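Local structure of bazooka, isoform C,LD29223p (Drosophila melanogaster, 5OAK) at residues S17-T22 with G41-R46; G31-Q36 with I61-L66; D53-I58 with V86-G91. The protein is a cell-polarity protein of the PAR3 family whose first PDZ domain, here fused to a Par6 peptide, binds the Par6 tail and which probably also binds phosphatidylinositol. One frame throughout, in Å; residues are numbered along the deposited sequence. Where two conformers were deposited one is given.

Interaction 1. Residues S17-T22 with G41-R46; sequences SPLGLT and GSRAER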
loop_
_atom_site.group_PDB
_atom_site.type_symbol
_atom_site.label_atom_id
_atom_site.label_comp_id
_atom_site.label_asym_id
_atom_site.label_seq_id
_atom_site.Cartn_x
_atom_site.Cartn_y
_atom_site.Cartn_z
ATOM N N SER A 17 -3.535 -14.541 3.542
ATOM C CA SER A 17 -4.619 -13.849 4.207
ATOM C C SER A 17 -4.622 -12.370 3.881
ATOM O O SER A 17 -3.560 -11.755 3.869
ATOM C CB SER A 17 -4.476 -14.013 5.718
ATOM O OG SER A 17 -4.523 -15.402 6.081
ATOM N N PRO A 18 -5.801 -11.783 3.670
ATOM C CA PRO A 18 -5.810 -10.344 3.387
ATOM C C PRO A 18 -5.245 -9.543 4.561
ATOM O O PRO A 18 -5.404 -9.935 5.737
ATOM C CB PRO A 18 -7.291 -10.012 3.195
ATOM C CG PRO A 18 -8.038 -11.270 3.606
ATOM C CD PRO A 18 -7.128 -12.402 3.604
ATOM N N LEU A 19 -4.571 -8.445 4.253
ATOM C CA LEU A 19 -4.041 -7.547 5.276
ATOM C C LEU A 19 -5.036 -6.499 5.718
ATOM O O LEU A 19 -4.865 -5.861 6.768
ATOM C CB LEU A 19 -2.750 -6.893 4.772
ATOM C CG LEU A 19 -1.724 -7.965 4.407
ATOM C CD1 LEU A 19 -0.444 -7.337 3.958
ATOM C CD2 LEU A 19 -1.435 -8.943 5.594
ATOM N N GLY A 20 -6.097 -6.338 4.950
ATOM C CA GLY A 20 -7.175 -5.448 5.366
ATOM C C GLY A 20 -7.157 -4.059 4.757
ATOM O O GLY A 20 -7.677 -3.129 5.339
ATOM N N LEU A 21 -6.594 -3.910 3.565
ATOM C CA LEU A 21 -6.353 -2.633 2.848
ATOM C C LEU A 21 -7.170 -2.598 1.557
ATOM O O LEU A 21 -7.016 -3.561 0.773
ATOM C CB LEU A 21 -4.836 -2.501 2.464
ATOM C CG LEU A 21 -4.349 -1.225 1.817
ATOM C CD1 LEU A 21 -4.634 -0.165 2.818
ATOM C CD2 LEU A 21 -2.869 -1.294 1.511
ATOM N N THR A 22 -7.878 -1.522 1.267
ATOM C CA THR A 22 -8.374 -1.269 -0.063
ATOM C C THR A 22 -7.671 -0.000 -0.550
ATOM O O THR A 22 -7.666 0.976 0.168
ATOM C CB THR A 22 -9.884 -1.041 -0.046
ATOM O OG1 THR A 22 -10.519 -2.216 0.457
ATOM C CG2 THR A 22 -10.413 -0.760 -1.448
ATOM N N GLY A 41 -9.335 -4.001 13.093
ATOM C CA GLY A 41 -8.692 -5.142 13.698
ATOM C C GLY A 41 -7.680 -5.836 12.819
ATOM O O GLY A 41 -7.063 -6.819 13.217
ATOM N N SER A 42 -7.484 -5.320 11.610
ATOM C CA SER A 42 -6.631 -5.987 10.623
ATOM C C SER A 42 -5.164 -5.698 10.818
ATOM O O SER A 42 -4.783 -4.810 11.571
ATOM C CB SER A 42 -7.007 -5.549 9.204
ATOM O OG SER A 42 -6.734 -4.142 8.992
ATOM N N ARG A 43 -4.341 -6.409 10.074
ATOM C CA ARG A 43 -2.890 -6.172 10.143
ATOM C C ARG A 43 -2.543 -4.824 9.611
ATOM O O ARG A 43 -1.630 -4.185 10.130
ATOM C CB ARG A 43 -2.152 -7.271 9.449
ATOM C CG ARG A 43 -2.471 -8.637 10.177
ATOM C CD ARG A 43 -1.420 -9.628 9.839
ATOM N NE ARG A 43 -1.739 -10.970 10.335
ATOM C CZ ARG A 43 -1.380 -11.419 11.533
ATOM N NH1 ARG A 43 -0.612 -10.680 12.330
ATOM N NH2 ARG A 43 -1.719 -12.642 11.905
ATOM N N ALA A 44 -3.259 -4.353 8.594
ATOM C CA ALA A 44 -3.011 -2.996 8.095
ATOM C C ALA A 44 -3.382 -1.969 9.173
ATOM O O ALA A 44 -2.661 -0.987 9.364
ATOM C CB ALA A 44 -3.841 -2.743 6.809
ATOM N N GLU A 45 -4.518 -2.178 9.880
ATOM C CA GLU A 45 -4.902 -1.237 10.931
ATOM C C GLU A 45 -3.858 -1.229 12.058
ATOM O O GLU A 45 -3.486 -0.142 12.573
ATOM C CB GLU A 45 -6.301 -1.555 11.481
ATOM C CG GLU A 45 -6.851 -0.429 12.349
ATOM C CD GLU A 45 -8.210 -0.749 12.973
ATOM O OE1 GLU A 45 -8.244 -1.622 13.840
ATOM O OE2 GLU A 45 -9.231 -0.134 12.586
ATOM N N ARG A 46 -3.381 -2.408 12.445
ATOM C CA ARG A 46 -2.412 -2.475 13.515
ATOM C C ARG A 46 -1.106 -1.781 13.110
ATOM O O ARG A 46 -0.401 -1.218 13.966
ATOM C CB ARG A 46 -2.218 -3.937 13.912
ATOM C CG ARG A 46 -3.509 -4.547 14.500
ATOM C CD ARG A 46 -3.983 -3.869 15.832
ATOM N NE ARG A 46 -5.294 -4.324 16.392
ATOM C CZ ARG A 46 -5.487 -5.472 17.024
ATOM N NH1 ARG A 46 -4.494 -6.311 17.118
ATOM N NH2 ARG A 46 -6.675 -5.809 17.546
HETATM O O HOH W 1 -5.706 -8.604 8.603
#
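Ala44 N gives its hydrogen to Leu19 O (2.9 Å, N-H...O 157°), joining the carboxylate-binding loop of this PDZ domain, Pro18-Leu19-Gly20-Leu21, its version of the GLGF motif, to the first turn of the short helix 43-46. Two carbons crowd the same oxygen: Ala44 CB and Ser42 CB each lie 3.3 Å from Leu19 O, roughly at right angles to each other as seen from it; small side chains allow this closeness. Ser42 CB also rests on Gly20 CA at 3.8 Å. A beta carbon on Gly20 would collide with Ser42 CB, and the positive phi of 99° suits glycine as well. Ala44 turns its methyl toward the loop and meets the start of strand 21-25, where Leu21 CB is a looser neighbour. Beside it, Leu19 CD2 reaches Arg43 CB, the aliphatic base of an arginine whose extended chain carries its charge outward to a salt bridge with Glu14. A water adds to the link, accepting from Arg43 N at 3.0 Å and lying within donating distance of Pro18 O.

One shell out, Ser42 is the N-cap of the helix. Its OG stands between the backbone N and carbonyl carbon (chi1 65°), where it accepts from Glu45 N and also bonds Glu39 O; serine, with its short hydroxyl arm, fits this task. Gly20 and Glu39 share a backbone bond, and Leu21 and Ala44 both pack on Leu49. In the crystal Leu21 also meets Leu117 of another copy of the chain, the last residue of the fused Par6 peptide, as a ligand's C-terminal side chain meets a PDZ pocket. Just before the N-cap, Gly41 N donates to Glu45 OE1 at 2.7 Å, coming from above the carboxylate plane.

Interaction 2. Residues G31-Q36 with I61-L66; sequences GGLLVQ and IKLIGL
Leu33 and Leu63 meet through their CD1 methyls, 4.0 Å apart, with the two side chains crossing at about a right angle. The contact lies in the PDZ domain, where the start of strand 33-38 passes the type II beta turn Leu63-Leu66 that leads toward helix 68-78. Both leucines hold CG anti to the carbonyl carbon (chi1 -68° and -58°), which places each CG beside its own backbone N and turns the methyls into the shared apolar layer. There Leu33 also touches Val71 and Leu75 of the helix, while Leu63 rests on Ile55; branched, flexible leucines suit such a many-sided junction. Leu33 additionally packs against Leu115 of a second copy of the chain, in its fused Par6 peptide.

The remaining apolar contacts use side chain against bare backbone. Leu63 CB lies 4.1 Å from Gly32 CA, and Ile64 CG1 stands 4.2 Å from Gly31 C at the more exposed margin. Gly31 and Gly32 take positive phi values, conformations that would press a beta carbon against the preceding carbonyl oxygen; without side chains they also expose their main chain to these aliphatic groups. Gly65 has the positive phi usual at the third position of a type II turn.

Polar contact between the segments is made through a water that bridges Gly32 N and Leu63 O. Leu63 O serves two donors: it closes the turn by accepting from Leu66 N at 3.1 Å, and it takes a hydrogen from the water at 2.7 Å, while the water's oxygen accepts from Gly32 N at 3.0 Å.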
loop_
_atom_site.group_PDB
_atom_site.type_symbol
_atom_site.label_atom_id
_atom_site.label_comp_id
_atom_site.label_asym_id
_atom_site.label_seq_id
_atom_site.Cartn_x
_atom_site.Cartn_y
_atom_site.Cartn_z
ATOM N N GLY A 31 0.836 10.225 -7.930
ATOM C CA GLY A 31 1.102 8.812 -8.029
ATOM C C GLY A 31 1.191 8.161 -6.685
ATOM O O GLY A 31 0.951 8.794 -5.626
ATOM N N GLY A 32 1.458 6.861 -6.697
ATOM C CA GLY A 32 1.314 6.114 -5.458
ATOM C C GLY A 32 -0.077 5.514 -5.351
ATOM O O GLY A 32 -0.818 5.459 -6.327
ATOM N N LEU A 33 -0.402 5.024 -4.160
ATOM C CA LEU A 33 -1.680 4.378 -3.912
ATOM C C LEU A 33 -2.391 5.148 -2.827
ATOM O O LEU A 33 -1.812 5.414 -1.768
ATOM C CB LEU A 33 -1.477 2.921 -3.467
ATOM C CG LEU A 33 -0.906 1.979 -4.575
ATOM C CD1 LEU A 33 -0.413 0.630 -3.909
ATOM C CD2 LEU A 33 -1.916 1.742 -5.691
ATOM N N LEU A 34 -3.656 5.465 -3.048
ATOM C CA LEU A 34 -4.483 6.138 -2.041
ATOM C C LEU A 34 -5.256 5.097 -1.239
ATOM O O LEU A 34 -5.944 4.262 -1.791
ATOM C CB LEU A 34 -5.440 7.112 -2.747
ATOM C CG LEU A 34 -6.314 8.025 -1.920
ATOM C CD1 LEU A 34 -5.483 8.920 -1.041
ATOM C CD2 LEU A 34 -7.141 8.845 -2.914
ATOM N N VAL A 35 -5.130 5.122 0.079
ATOM C CA VAL A 35 -5.860 4.148 0.896
ATOM C C VAL A 35 -7.331 4.562 1.018
ATOM O O VAL A 35 -7.633 5.670 1.474
ATOM C CB VAL A 35 -5.185 4.027 2.284
ATOM C CG1 VAL A 35 -6.002 3.052 3.211
ATOM C CG2 VAL A 35 -3.733 3.527 2.106
ATOM N N GLN A 36 -8.247 3.689 0.592
ATOM C CA GLN A 36 -9.661 4.021 0.705
ATOM C C GLN A 36 -10.276 3.442 1.969
ATOM O O GLN A 36 -11.154 4.045 2.577
ATOM C CB GLN A 36 -10.422 3.497 -0.512
ATOM C CG GLN A 36 -10.031 4.148 -1.824
ATOM C CD GLN A 36 -10.381 5.622 -1.859
ATOM O OE1 GLN A 36 -9.525 6.479 -1.651
ATOM N NE2 GLN A 36 -11.646 5.923 -2.127
ATOM N N ILE A 61 10.875 0.219 -2.630
ATOM C CA ILE A 61 10.607 0.434 -4.059
ATOM C C ILE A 61 9.659 1.645 -4.141
ATOM O O ILE A 61 8.490 1.583 -3.709
ATOM C CB ILE A 61 9.999 -0.776 -4.757
ATOM C CG1 ILE A 61 10.906 -2.006 -4.597
ATOM C CG2 ILE A 61 9.715 -0.453 -6.239
ATOM C CD1 ILE A 61 12.319 -1.766 -5.034
ATOM N N LYS A 62 10.168 2.756 -4.654
ATOM C CA LYS A 62 9.359 3.966 -4.828
ATOM C C LYS A 62 8.282 3.753 -5.875
ATOM O O LYS A 62 8.560 3.270 -7.001
ATOM C CB LYS A 62 10.282 5.070 -5.214
ATOM C CG LYS A 62 11.046 5.493 -3.990
ATOM C CD LYS A 62 11.965 6.663 -4.270
ATOM C CE LYS A 62 12.957 6.819 -3.112
ATOM N NZ LYS A 62 13.848 7.980 -3.339
ATOM N N LEU A 63 7.051 4.119 -5.562
ATOM C CA LEU A 63 5.965 3.872 -6.498
ATOM C C LEU A 63 5.779 5.002 -7.522
ATOM O O LEU A 63 5.223 4.762 -8.612
ATOM C CB LEU A 63 4.654 3.677 -5.766
ATOM C CG LEU A 63 4.653 2.512 -4.740
ATOM C CD1 LEU A 63 3.229 2.338 -4.175
ATOM C CD2 LEU A 63 5.140 1.207 -5.384
ATOM N N ILE A 64 6.199 6.233 -7.206
ATOM C CA ILE A 64 5.984 7.353 -8.142
ATOM C C ILE A 64 6.813 7.105 -9.416
ATOM O O ILE A 64 7.970 6.682 -9.331
ATOM C CB ILE A 64 6.362 8.684 -7.470
ATOM C CG1 ILE A 64 5.295 9.069 -6.432
ATOM C CG2 ILE A 64 6.469 9.811 -8.460
ATOM C CD1 ILE A 64 5.765 10.278 -5.516
ATOM N N GLY A 65 6.179 7.263 -10.589
ATOM C CA GLY A 65 6.844 7.054 -11.868
ATOM C C GLY A 65 6.644 5.657 -12.399
ATOM O O GLY A 65 6.943 5.418 -13.588
ATOM N N LEU A 66 6.157 4.734 -11.584
ATOM C CA LEU A 66 5.919 3.380 -12.088
ATOM C C LEU A 66 4.558 3.305 -12.769
ATOM O O LEU A 66 3.606 4.019 -12.370
ATOM C CB LEU A 66 5.974 2.338 -10.965
ATOM C CG LEU A 66 7.314 2.236 -10.254
ATOM C CD1 LEU A 66 7.244 1.057 -9.245
ATOM C CD2 LEU A 66 8.469 2.045 -11.216
HETATM O O HOH W 2 2.544 5.215 -8.943
#

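Interaction 3. Residues D53-I58 with V86-G91; sequences DRILEI and VRVLRG
Arg87 grips Glu57 side-on, its NE and NH2 both donating to the single oxygen OE2, at 2.9 and 3.0 Å. The carboxylate is turned 78° from the guanidinium plane, yet OE2 itself stays near that plane. The arginine bends at chi3 (60°) to bring its head back across the strands, and its NH1 goes on to Asp5 O. With a leucine here, Glu57 OE2 would lose both of these donors, and its carboxylate would probably be free to swing on its extended chain. The second salt bridge closes the other end: Arg90 NH1 donates to the syn lone pair of Asp53 OD1 at 2.9 Å. Asp53 is also held through OD2 by Arg50 N, and a water links OD1 to Gly91 N.

Between these bridges the main chains pair antiparallel. Arg54 and Leu89 exchange two backbone bonds; Leu56 N reaches Arg87 O and Arg87 N reaches Glu57 O. The register slips by one between Ile55 and Glu57, a beta bulge with Leu56 the extra residue opposite Arg87. Leu56 CB lies over one face of the Arg87 guanidinium, 3.7 Å above the plane. Leu56 CD1 then continues onto Leu89 CG at 3.9 Å, beside Arg54, whose NH2 bonds Gly31 O.

The opposite face carries beta-branched residues suited to a tight interior. Ile55 CG2 meets Val86 CG1 at 3.5 Å, and Ile55 CG1 meets Val88 CG1. Strand 83-89 is also paired with strand 7-12, so this ladder joins the terminal strands to the rest of the curled antiparallel sheet characteristic of the PDZ fold.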
loop_
_atom_site.group_PDB
_atom_site.type_symbol
_atom_site.label_atom_id
_atom_site.label_comp_id
_atom_site.label_asym_id
_atom_site.label_seq_id
_atom_site.Cartn_x
_atom_site.Cartn_y
_atom_site.Cartn_z
ATOM N N ASP A 53 -4.392 7.919 3.534
ATOM C CA ASP A 53 -2.942 7.802 3.390
ATOM C C ASP A 53 -2.606 7.678 1.902
ATOM O O ASP A 53 -3.305 6.972 1.174
ATOM C CB ASP A 53 -2.412 6.531 4.027
ATOM C CG ASP A 53 -2.351 6.561 5.539
ATOM O OD1 ASP A 53 -2.509 7.642 6.187
ATOM O OD2 ASP A 53 -2.053 5.456 6.071
ATOM N N ARG A 54 -1.515 8.293 1.476
ATOM C CA ARG A 54 -0.970 8.052 0.153
ATOM C C ARG A 54 0.302 7.233 0.306
ATOM O O ARG A 54 1.274 7.688 0.895
ATOM C CB ARG A 54 -0.669 9.361 -0.574
ATOM C CG ARG A 54 -0.175 9.158 -1.996
ATOM C CD ARG A 54 -0.471 10.358 -2.879
ATOM N NE ARG A 54 0.433 11.460 -2.593
ATOM C CZ ARG A 54 1.467 11.801 -3.354
ATOM N NH1 ARG A 54 2.231 12.820 -3.000
ATOM N NH2 ARG A 54 1.739 11.129 -4.459
ATOM N N ILE A 55 0.284 6.016 -0.216
ATOM C CA ILE A 55 1.428 5.109 -0.095
ATOM C C ILE A 55 2.412 5.460 -1.207
ATOM O O ILE A 55 2.051 5.412 -2.386
ATOM C CB ILE A 55 0.998 3.649 -0.239
ATOM C CG1 ILE A 55 0.084 3.261 0.939
ATOM C CG2 ILE A 55 2.247 2.768 -0.308
ATOM C CD1 ILE A 55 -0.653 1.904 0.652
ATOM N N LEU A 56 3.647 5.786 -0.839
ATOM C CA LEU A 56 4.659 6.231 -1.791
ATOM C C LEU A 56 5.716 5.177 -2.097
ATOM O O LEU A 56 6.392 5.255 -3.116
ATOM C CB LEU A 56 5.345 7.487 -1.264
ATOM C CG LEU A 56 4.432 8.681 -1.006
ATOM C CD1 LEU A 56 5.262 9.879 -0.580
ATOM C CD2 LEU A 56 3.623 9.000 -2.250
ATOM N N GLU A 57 5.869 4.209 -1.208
ATOM C CA GLU A 57 7.006 3.292 -1.314
ATOM C C GLU A 57 6.680 2.018 -0.572
ATOM O O GLU A 57 6.060 2.077 0.522
ATOM C CB GLU A 57 8.276 3.965 -0.737
ATOM C CG GLU A 57 9.564 3.181 -0.824
ATOM C CD GLU A 57 10.758 4.000 -0.321
ATOM O OE1 GLU A 57 11.837 3.436 -0.039
ATOM O OE2 GLU A 57 10.613 5.232 -0.209
ATOM N N ILE A 58 7.079 0.874 -1.133
ATOM C CA ILE A 58 6.837 -0.410 -0.468
ATOM C C ILE A 58 8.118 -1.202 -0.495
ATOM O O ILE A 58 8.657 -1.446 -1.568
ATOM C CB ILE A 58 5.699 -1.225 -1.140
ATOM C CG1 ILE A 58 4.410 -0.393 -1.121
ATOM C CG2 ILE A 58 5.491 -2.578 -0.361
ATOM C CD1 ILE A 58 3.298 -1.037 -1.874
ATOM N N VAL A 86 6.041 0.341 4.617
ATOM C CA VAL A 86 5.226 1.173 3.727
ATOM C C VAL A 86 5.400 2.618 4.090
ATOM O O VAL A 86 5.165 3.000 5.247
ATOM C CB VAL A 86 3.739 0.750 3.899
ATOM C CG1 VAL A 86 2.829 1.509 2.955
ATOM C CG2 VAL A 86 3.598 -0.758 3.664
ATOM N N ARG A 87 5.834 3.443 3.153
ATOM C CA ARG A 87 6.014 4.856 3.469
ATOM C C ARG A 87 4.797 5.630 3.012
ATOM O O ARG A 87 4.386 5.481 1.840
ATOM C CB ARG A 87 7.281 5.412 2.780
ATOM C CG ARG A 87 7.525 6.848 3.182
ATOM C CD ARG A 87 8.978 7.282 2.803
ATOM N NE ARG A 87 9.235 7.168 1.375
ATOM C CZ ARG A 87 8.972 8.094 0.449
ATOM N NH1 ARG A 87 8.402 9.251 0.802
ATOM N NH2 ARG A 87 9.259 7.832 -0.859
ATOM N N VAL A 88 4.176 6.394 3.926
ATOM C CA VAL A 88 2.945 7.094 3.584
ATOM C C VAL A 88 3.027 8.614 3.859
ATOM O O VAL A 88 3.746 9.046 4.753
ATOM C CB VAL A 88 1.691 6.519 4.344
ATOM C CG1 VAL A 88 1.537 5.026 4.075
ATOM C CG2 VAL A 88 1.770 6.784 5.840
ATOM N N LEU A 89 2.244 9.382 3.105
ATOM C CA LEU A 89 1.872 10.739 3.505
ATOM C C LEU A 89 0.472 10.688 4.052
ATOM O O LEU A 89 -0.426 10.156 3.381
ATOM C CB LEU A 89 1.902 11.691 2.309
ATOM C CG LEU A 89 3.241 12.169 1.832
ATOM C CD1 LEU A 89 3.080 13.100 0.604
ATOM C CD2 LEU A 89 3.973 12.892 2.984
ATOM N N ARG A 90 0.249 11.265 5.224
ATOM C CA ARG A 90 -1.085 11.228 5.825
ATOM C C ARG A 90 -2.024 12.184 5.086
ATOM O O ARG A 90 -1.568 13.193 4.577
ATOM C CB ARG A 90 -1.000 11.622 7.289
ATOM C CG ARG A 90 -0.143 10.691 8.131
ATOM C CD ARG A 90 -0.691 9.303 8.133
ATOM N NE ARG A 90 -0.080 8.504 9.199
ATOM C CZ ARG A 90 -0.440 7.260 9.460
ATOM N NH1 ARG A 90 -1.354 6.697 8.672
ATOM N NH2 ARG A 90 0.120 6.568 10.468
ATOM N N GLY A 91 -3.326 11.877 5.062
ATOM C CA GLY A 91 -4.316 12.703 4.382
ATOM C C GLY A 91 -4.629 14.017 5.067
ATOM O O GLY A 91 -4.149 14.265 6.169
HETATM O O HOH W 3 -4.429 9.425 6.361
#

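From the N terminus, interaction 1 opens at 17-22 and closes at 41-46, drawing the hairpin of strands 21-25 and 33-38 into a loop sealed by helix 43-46. Interaction 2 starts inside that loop, at 31-36, and ends beyond it at 61-66, so the two cross; Thr22 O and Gln36 N join them within the hairpin. Interaction 3 follows interaction 1 in series, but crosses interaction 2 in turn, beginning at 53-58 and closing only at 86-91, after helix 68-78. Strand 54-58 stands between strands 33-38 and 83-89 in the sheet, and the Leu33 O to Ile55 N bond couples interactions 2 and 3. Leu21 packs on Ile55, connecting interactions 1 and 3.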